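Local structure of CT296 (Chlamydia trachomatis, 3QH6) at residues 19-29 against 122-133; 107-118 against 142-152. The protein is of unknown function but resembles Fe(II) 2-oxoglutarate-dependent enzymes in structure, which hints at, without establishing, an iron-linked role. All blocks are in the same frame, centred on the assembly; numbering follows the deposited sequence. Where two conformers were deposited one is given.

Contact 1 (19-29 against 122-133); sequences GHILFEGLAPV and AGWGLFFSGEYP
Strands 20-23 and 125-128 run antiparallel, their axes 4.7 Å apart at 168°, with Ile21-Phe127 and Phe23-Gly125 as hydrogen-bonded pairs and His20-Phe128 and Leu22-Leu126 as non-hydrogen-bonded ones. The pairing sets 20-23 at one margin of the antiparallel sheet of this cupin-clan fold. Phe23 N donates to Gly125 O at 2.9 Å. On one face of the sheet, Phe23 CD1 lies 3.8 Å from Phe127 CE1, at the edge of the Phe127 ring; Leu26 CD2 reaches the same CE1 and also packs on the bare CA of Gly125. Helix 77-85 adds Leu80, Ala81 and Leu84 around Phe127. On the opposite face, which carries His20 and Leu126, Leu22 CD2 comes to the edge of the Trp124 indole, 3.7 Å from CZ3. Glu24 lies over one face of that indole: CB sits 3.9 Å from the centroid of the six-membered ring, a CH-pi contact, and CG, anti to the backbone N (chi1 -177°), carries the extended chain on over the same face toward the rim. The carboxylate and ring planes are 18° apart. Past the strands, Gly123 O takes a good bond from Ala27 N (3.1 Å) and a weak one from Leu26 N. At the far end, a water links Gly19 O to Ser129 OG, 2.7 Å from the hydroxyl.

Contact 2 (107-118 against 142-152); sequences DDCDCSVLLCLS and GDTAIILRFSS
Arg149 turns CG beside its backbone N (chi1 -49°) and bends again at chi2 (-63°), which folds its guanidinium back across the strand pair to Ser112. There OG, itself anti to the carbonyl carbon (chi1 -60°), accepts from Arg149 NH1 at 2.9 Å, nearly in the guanidinium plane. CB of Asp107 rests 3.3 Å above the centre of one face of the flat group. With the Asp107 carboxylate the attraction is long and purely electrostatic, since OD2 lies well out of the guanidinium plane; that oxygen has its stronger partner in Arg94, while OD1 accepts from Cys109 N in an Asx turn. Arg149 NH2 is taken by Leu105 O. Strands 111-116 and 145-151 pair antiparallel as inner neighbours of the five-stranded sheet of this protein, whose family belongs to the cupin clan, and a classic beta bulge sets both Asp110 and Cys111 against Phe150. At the bulge, Asp110 receives Ser152 twice: the backbone N approaches OD1 from above the carboxylate plane at 3.0 Å, and OG donates to OD2 at 2.8 Å, the oxygen that also bridges to Arg87. Val113 CG2 packs against Phe150 CE2 (3.8 Å) on the face covered by helix 66-75, whereas Leu114 CD2 touches Ala145 CB (3.8 Å) on the face that carries Arg149. At the other end, Ser118 OG accepts from Thr144 N at 3.2 Å, and both this OG and Thr144 OG1 are hydrogen-bonded to Glu36 OE1.

In the fold
Both contacts belong to one five-stranded antiparallel sheet ordered 20-23, 125-128, 111-116, 145-151, 91-98, and their centres lie about 8 Å apart. Contact 1 joins the outermost strand to its neighbour; contact 2 pairs two inner strands. Strands 125-128 and 111-116 connect them, with probable backbone hydrogen bonds from Ser112 N to Phe128 O and from Gly123 N to Cys116 O. Along the chain the segments alternate (19-29, 107-118, 122-133, 142-152), and in the sheet strand 111-116 lies between the two strands that follow it in the chain. The N-terminal strand is thereby tied to the C-terminal half. Phe127 meets Val113 on one face, continuing the core across the strands.

Contact 1 (19-29 against 122-133)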
# COMPACT_ATOMS: atom_id res chain seq x y z
N GLY A 19 7.05 -11.11 8.61
CA GLY A 19 7.30 -9.68 8.39
C GLY A 19 6.58 -9.02 7.21
O GLY A 19 6.87 -7.90 6.84
N HIS A 20 5.61 -9.72 6.60
CA HIS A 20 4.82 -9.12 5.58
C HIS A 20 3.54 -9.94 5.52
O HIS A 20 3.50 -11.07 6.04
CB HIS A 20 5.50 -9.16 4.19
CG HIS A 20 5.69 -10.55 3.65
ND1 HIS A 20 6.90 -11.22 3.71
CD2 HIS A 20 4.82 -11.41 3.06
CE1 HIS A 20 6.76 -12.43 3.18
NE2 HIS A 20 5.51 -12.56 2.77
N ILE A 21 2.54 -9.38 4.89
CA ILE A 21 1.33 -10.17 4.56
C ILE A 21 0.68 -9.55 3.34
O ILE A 21 0.53 -8.32 3.23
CB ILE A 21 0.35 -10.22 5.77
CG1 ILE A 21 -0.89 -11.02 5.41
CG2 ILE A 21 -0.06 -8.81 6.24
CD1 ILE A 21 -1.78 -11.41 6.64
N LEU A 22 0.28 -10.41 2.41
CA LEU A 22 -0.34 -9.99 1.16
C LEU A 22 -1.83 -10.22 1.20
O LEU A 22 -2.26 -11.32 1.52
CB LEU A 22 0.26 -10.86 0.02
CG LEU A 22 -0.38 -10.66 -1.36
CD1 LEU A 22 -0.24 -9.22 -1.82
CD2 LEU A 22 0.25 -11.59 -2.41
N PHE A 23 -2.63 -9.20 0.85
CA PHE A 23 -4.11 -9.33 0.83
C PHE A 23 -4.67 -9.11 -0.55
O PHE A 23 -4.40 -8.08 -1.18
CB PHE A 23 -4.78 -8.26 1.74
CG PHE A 23 -4.65 -8.54 3.21
CD1 PHE A 23 -3.71 -7.89 3.97
CD2 PHE A 23 -5.49 -9.43 3.83
CE1 PHE A 23 -3.59 -8.15 5.33
CE2 PHE A 23 -5.36 -9.68 5.17
CZ PHE A 23 -4.43 -9.05 5.91
N GLU A 24 -5.50 -10.04 -1.01
CA GLU A 24 -6.31 -9.81 -2.19
C GLU A 24 -7.44 -8.85 -1.84
O GLU A 24 -8.02 -8.94 -0.76
CB GLU A 24 -6.92 -11.13 -2.69
CG GLU A 24 -7.73 -10.96 -3.98
CD GLU A 24 -8.30 -12.27 -4.53
OE1 GLU A 24 -8.02 -13.35 -3.95
OE2 GLU A 24 -9.03 -12.19 -5.55
N GLY A 25 -7.77 -7.96 -2.77
CA GLY A 25 -8.89 -7.04 -2.62
C GLY A 25 -8.80 -6.12 -1.41
O GLY A 25 -9.79 -5.87 -0.73
N LEU A 26 -7.61 -5.61 -1.14
CA LEU A 26 -7.40 -4.72 0.00
C LEU A 26 -8.14 -3.40 -0.20
O LEU A 26 -8.75 -2.87 0.73
CB LEU A 26 -5.90 -4.49 0.21
CG LEU A 26 -5.45 -3.67 1.43
CD1 LEU A 26 -5.95 -4.31 2.72
CD2 LEU A 26 -3.94 -3.56 1.46
N ALA A 27 -8.06 -2.86 -1.41
CA ALA A 27 -8.64 -1.57 -1.75
C ALA A 27 -9.57 -1.75 -2.96
O ALA A 27 -9.27 -2.57 -3.82
CB ALA A 27 -7.54 -0.58 -2.07
N PRO A 28 -10.68 -0.98 -3.02
CA PRO A 28 -11.64 -1.10 -4.13
C PRO A 28 -10.95 -0.88 -5.45
O PRO A 28 -10.23 0.11 -5.61
CB PRO A 28 -12.64 0.02 -3.86
CG PRO A 28 -12.53 0.33 -2.41
CD PRO A 28 -11.07 0.10 -2.09
N VAL A 29 -11.17 -1.78 -6.39
CA VAL A 29 -10.48 -1.72 -7.68
C VAL A 29 -10.77 -0.43 -8.45
O VAL A 29 -9.90 0.06 -9.17
CB VAL A 29 -10.83 -2.95 -8.53
CG1 VAL A 29 -10.51 -2.70 -10.02
CG2 VAL A 29 -10.11 -4.18 -7.99
N ALA A 122 -4.88 -5.42 -9.56
CA ALA A 122 -5.34 -4.14 -9.04
C ALA A 122 -6.02 -4.33 -7.68
O ALA A 122 -6.73 -5.30 -7.48
CB ALA A 122 -6.30 -3.47 -10.04
N GLY A 123 -5.80 -3.41 -6.75
CA GLY A 123 -6.43 -3.50 -5.43
C GLY A 123 -5.77 -4.44 -4.43
O GLY A 123 -6.10 -4.37 -3.24
N TRP A 124 -4.87 -5.33 -4.88
CA TRP A 124 -4.08 -6.19 -3.97
C TRP A 124 -3.08 -5.31 -3.21
O TRP A 124 -2.54 -4.37 -3.78
CB TRP A 124 -3.30 -7.27 -4.73
CG TRP A 124 -4.12 -8.44 -5.28
CD1 TRP A 124 -5.22 -8.38 -6.10
CD2 TRP A 124 -3.86 -9.84 -5.07
NE1 TRP A 124 -5.66 -9.66 -6.40
CE2 TRP A 124 -4.84 -10.57 -5.78
CE3 TRP A 124 -2.89 -10.54 -4.35
CZ2 TRP A 124 -4.88 -11.97 -5.78
CZ3 TRP A 124 -2.93 -11.94 -4.35
CH2 TRP A 124 -3.93 -12.64 -5.06
N GLY A 125 -2.86 -5.57 -1.93
CA GLY A 125 -1.85 -4.79 -1.21
C GLY A 125 -0.99 -5.66 -0.31
O GLY A 125 -1.43 -6.67 0.20
N LEU A 126 0.27 -5.26 -0.14
CA LEU A 126 1.23 -5.99 0.68
C LEU A 126 1.67 -5.10 1.83
O LEU A 126 2.18 -4.00 1.57
CB LEU A 126 2.45 -6.40 -0.19
CG LEU A 126 3.66 -7.09 0.48
CD1 LEU A 126 3.27 -8.48 1.00
CD2 LEU A 126 4.85 -7.20 -0.46
N PHE A 127 1.44 -5.51 3.08
CA PHE A 127 2.01 -4.79 4.21
C PHE A 127 3.38 -5.42 4.47
O PHE A 127 3.48 -6.64 4.49
CB PHE A 127 1.22 -4.97 5.49
CG PHE A 127 -0.15 -4.31 5.48
CD1 PHE A 127 -1.22 -4.95 4.86
CD2 PHE A 127 -0.36 -3.09 6.12
CE1 PHE A 127 -2.51 -4.39 4.88
CE2 PHE A 127 -1.65 -2.50 6.14
CZ PHE A 127 -2.71 -3.14 5.52
N PHE A 128 4.40 -4.63 4.74
CA PHE A 128 5.70 -5.22 5.05
C PHE A 128 6.56 -4.20 5.77
O PHE A 128 6.28 -3.01 5.75
CB PHE A 128 6.43 -5.65 3.75
CG PHE A 128 6.81 -4.49 2.82
CD1 PHE A 128 8.10 -3.97 2.82
CD2 PHE A 128 5.87 -3.95 1.93
CE1 PHE A 128 8.45 -2.92 1.97
CE2 PHE A 128 6.20 -2.89 1.09
CZ PHE A 128 7.50 -2.38 1.10
N SER A 129 7.65 -4.65 6.40
CA SER A 129 8.59 -3.67 6.91
C SER A 129 9.97 -3.96 6.38
O SER A 129 10.25 -5.06 5.96
CB SER A 129 8.54 -3.58 8.44
OG SER A 129 9.35 -4.53 9.06
N GLY A 130 10.82 -2.96 6.38
CA GLY A 130 12.16 -3.13 5.81
C GLY A 130 12.17 -3.19 4.29
O GLY A 130 11.35 -2.58 3.63
N GLU A 131 13.11 -3.93 3.72
CA GLU A 131 13.24 -4.05 2.25
C GLU A 131 12.02 -4.77 1.64
O GLU A 131 11.45 -5.66 2.27
CB GLU A 131 14.52 -4.82 1.91
CG GLU A 131 15.77 -4.17 2.56
CD GLU A 131 16.91 -3.95 1.59
OE1 GLU A 131 16.92 -4.62 0.53
OE2 GLU A 131 17.79 -3.11 1.88
N TYR A 132 11.67 -4.41 0.42
CA TYR A 132 10.58 -5.07 -0.28
C TYR A 132 10.90 -6.57 -0.40
O TYR A 132 12.01 -6.94 -0.82
CB TYR A 132 10.39 -4.45 -1.68
CG TYR A 132 9.15 -4.94 -2.37
CD1 TYR A 132 7.89 -4.53 -1.94
CD2 TYR A 132 9.22 -5.80 -3.47
CE1 TYR A 132 6.76 -4.96 -2.55
CE2 TYR A 132 8.07 -6.25 -4.09
CZ TYR A 132 6.84 -5.82 -3.62
OH TYR A 132 5.68 -6.23 -4.21
N PRO A 133 9.93 -7.43 -0.02
CA PRO A 133 10.20 -8.88 -0.03
C PRO A 133 10.15 -9.49 -1.40
O PRO A 133 9.20 -9.26 -2.17
CB PRO A 133 9.07 -9.44 0.85
CG PRO A 133 8.01 -8.48 0.75
CD PRO A 133 8.65 -7.13 0.62
O HOH W 1 7.62 -6.49 9.64

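Contact 2 (107-118 against 142-152)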
# COMPACT_ATOMS: atom_id res chain seq x y z
N ASP A 107 13.32 1.72 3.13
CA ASP A 107 12.83 2.85 3.91
C ASP A 107 12.67 2.33 5.33
O ASP A 107 12.19 1.22 5.53
CB ASP A 107 11.48 3.34 3.34
CG ASP A 107 10.96 4.61 4.00
OD1 ASP A 107 10.61 4.56 5.19
OD2 ASP A 107 10.84 5.65 3.31
N ASP A 108 13.09 3.11 6.32
CA ASP A 108 13.11 2.61 7.69
C ASP A 108 11.81 2.87 8.45
O ASP A 108 11.77 2.67 9.68
CB ASP A 108 14.32 3.20 8.47
CG ASP A 108 14.17 4.68 8.78
OD1 ASP A 108 13.30 5.33 8.17
OD2 ASP A 108 14.94 5.21 9.63
N CYS A 109 10.73 3.24 7.74
CA CYS A 109 9.44 3.50 8.40
C CYS A 109 8.90 2.27 9.16
O CYS A 109 9.34 1.15 8.94
CB CYS A 109 8.38 4.00 7.39
SG CYS A 109 7.96 2.74 6.10
N ASP A 110 7.94 2.49 10.07
CA ASP A 110 7.38 1.39 10.85
C ASP A 110 6.77 0.32 9.94
O ASP A 110 6.91 -0.87 10.18
CB ASP A 110 6.29 1.91 11.81
CG ASP A 110 6.83 2.90 12.82
OD1 ASP A 110 7.30 3.97 12.39
OD2 ASP A 110 6.77 2.61 14.04
N CYS A 111 6.07 0.74 8.89
CA CYS A 111 5.38 -0.24 8.03
C CYS A 111 5.15 0.35 6.66
O CYS A 111 4.75 1.51 6.56
CB CYS A 111 4.02 -0.63 8.63
SG CYS A 111 3.26 -2.10 7.80
N SER A 112 5.40 -0.41 5.60
CA SER A 112 5.01 0.06 4.26
C SER A 112 3.78 -0.70 3.72
O SER A 112 3.50 -1.83 4.14
CB SER A 112 6.19 -0.07 3.29
OG SER A 112 7.30 0.72 3.72
N VAL A 113 3.09 -0.11 2.76
CA VAL A 113 2.06 -0.85 2.05
C VAL A 113 2.28 -0.65 0.58
O VAL A 113 2.37 0.48 0.11
CB VAL A 113 0.64 -0.39 2.42
CG1 VAL A 113 -0.42 -1.06 1.49
CG2 VAL A 113 0.36 -0.70 3.87
N LEU A 114 2.37 -1.75 -0.16
CA LEU A 114 2.46 -1.67 -1.61
C LEU A 114 1.06 -1.94 -2.10
O LEU A 114 0.51 -2.99 -1.83
CB LEU A 114 3.46 -2.71 -2.15
CG LEU A 114 3.70 -2.84 -3.66
CD1 LEU A 114 2.42 -3.22 -4.42
CD2 LEU A 114 4.26 -1.57 -4.21
N LEU A 115 0.45 -0.99 -2.79
CA LEU A 115 -0.90 -1.20 -3.31
C LEU A 115 -0.85 -1.23 -4.82
O LEU A 115 -0.39 -0.29 -5.44
CB LEU A 115 -1.78 -0.07 -2.81
CG LEU A 115 -3.26 -0.08 -3.17
CD1 LEU A 115 -4.00 -1.30 -2.61
CD2 LEU A 115 -3.82 1.17 -2.60
N CYS A 116 -1.30 -2.32 -5.42
CA CYS A 116 -1.27 -2.41 -6.89
C CYS A 116 -2.48 -1.62 -7.47
O CYS A 116 -3.61 -1.75 -6.97
CB CYS A 116 -1.25 -3.87 -7.32
SG CYS A 116 -1.23 -4.06 -9.11
N LEU A 117 -2.22 -0.79 -8.49
CA LEU A 117 -3.22 0.17 -8.99
C LEU A 117 -3.94 -0.31 -10.25
O LEU A 117 -5.03 0.16 -10.55
CB LEU A 117 -2.59 1.56 -9.28
CG LEU A 117 -2.06 2.35 -8.08
CD1 LEU A 117 -1.58 3.73 -8.51
CD2 LEU A 117 -3.11 2.47 -6.97
N SER A 118 -3.32 -1.23 -10.99
CA SER A 118 -3.88 -1.64 -12.27
C SER A 118 -3.54 -3.08 -12.65
O SER A 118 -2.69 -3.73 -12.01
CB SER A 118 -3.39 -0.70 -13.37
OG SER A 118 -2.00 -0.88 -13.61
N GLY A 142 2.90 -3.69 -17.85
CA GLY A 142 1.94 -2.66 -18.19
C GLY A 142 1.32 -1.95 -16.99
O GLY A 142 0.59 -0.97 -17.16
N ASP A 143 1.59 -2.43 -15.78
CA ASP A 143 0.82 -2.03 -14.62
C ASP A 143 1.66 -1.21 -13.67
O ASP A 143 2.88 -1.18 -13.79
CB ASP A 143 0.28 -3.24 -13.87
CG ASP A 143 -0.53 -4.17 -14.77
OD1 ASP A 143 -1.12 -3.67 -15.75
OD2 ASP A 143 -0.57 -5.39 -14.48
N THR A 144 1.03 -0.55 -12.70
CA THR A 144 1.80 0.23 -11.74
C THR A 144 1.31 -0.00 -10.31
O THR A 144 0.31 -0.68 -10.07
CB THR A 144 1.74 1.76 -12.03
OG1 THR A 144 0.43 2.26 -11.71
CG2 THR A 144 2.07 2.06 -13.49
N ALA A 145 2.03 0.56 -9.36
CA ALA A 145 1.70 0.39 -7.97
C ALA A 145 2.13 1.63 -7.23
O ALA A 145 2.87 2.46 -7.77
CB ALA A 145 2.40 -0.85 -7.41
N ILE A 146 1.65 1.78 -6.01
CA ILE A 146 2.10 2.90 -5.18
C ILE A 146 2.57 2.35 -3.85
O ILE A 146 1.93 1.48 -3.26
CB ILE A 146 0.99 4.00 -5.02
CG1 ILE A 146 1.55 5.23 -4.28
CG2 ILE A 146 -0.30 3.48 -4.32
CD1 ILE A 146 0.56 6.39 -4.31
N ILE A 147 3.77 2.76 -3.43
CA ILE A 147 4.28 2.34 -2.14
C ILE A 147 3.99 3.46 -1.16
O ILE A 147 4.23 4.63 -1.44
CB ILE A 147 5.80 2.00 -2.18
CG1 ILE A 147 6.25 1.55 -0.79
CG2 ILE A 147 6.64 3.17 -2.69
CD1 ILE A 147 5.98 0.06 -0.54
N LEU A 148 3.44 3.08 -0.02
CA LEU A 148 2.98 4.03 0.99
C LEU A 148 3.80 3.77 2.23
O LEU A 148 3.87 2.64 2.67
CB LEU A 148 1.50 3.74 1.31
CG LEU A 148 0.56 3.86 0.10
CD1 LEU A 148 -0.81 3.27 0.45
CD2 LEU A 148 0.45 5.32 -0.31
N ARG A 149 4.42 4.80 2.78
CA ARG A 149 5.26 4.63 3.95
C ARG A 149 4.56 5.16 5.17
O ARG A 149 4.22 6.34 5.22
CB ARG A 149 6.59 5.38 3.76
CG ARG A 149 7.30 5.14 2.43
CD ARG A 149 7.71 3.66 2.27
NE ARG A 149 8.62 3.52 1.14
CZ ARG A 149 9.31 2.44 0.85
NH1 ARG A 149 9.21 1.37 1.63
NH2 ARG A 149 10.13 2.43 -0.21
N PHE A 150 4.45 4.35 6.23
CA PHE A 150 3.71 4.81 7.42
C PHE A 150 4.63 4.90 8.62
O PHE A 150 5.39 3.99 8.87
CB PHE A 150 2.55 3.84 7.76
CG PHE A 150 1.46 3.84 6.73
CD1 PHE A 150 0.40 4.74 6.80
CD2 PHE A 150 1.51 2.97 5.65
CE1 PHE A 150 -0.61 4.74 5.81
CE2 PHE A 150 0.50 2.98 4.69
CZ PHE A 150 -0.54 3.87 4.77
N SER A 151 4.53 5.99 9.38
CA SER A 151 5.47 6.19 10.50
C SER A 151 4.71 6.56 11.78
O SER A 151 3.69 7.28 11.75
CB SER A 151 6.49 7.30 10.15
OG SER A 151 7.41 7.52 11.22
N SER A 152 5.19 6.04 12.91
CA SER A 152 4.64 6.40 14.21
C SER A 152 5.38 7.63 14.75
O SER A 152 5.08 8.11 15.85
CB SER A 152 4.81 5.23 15.19
OG SER A 152 6.21 4.98 15.44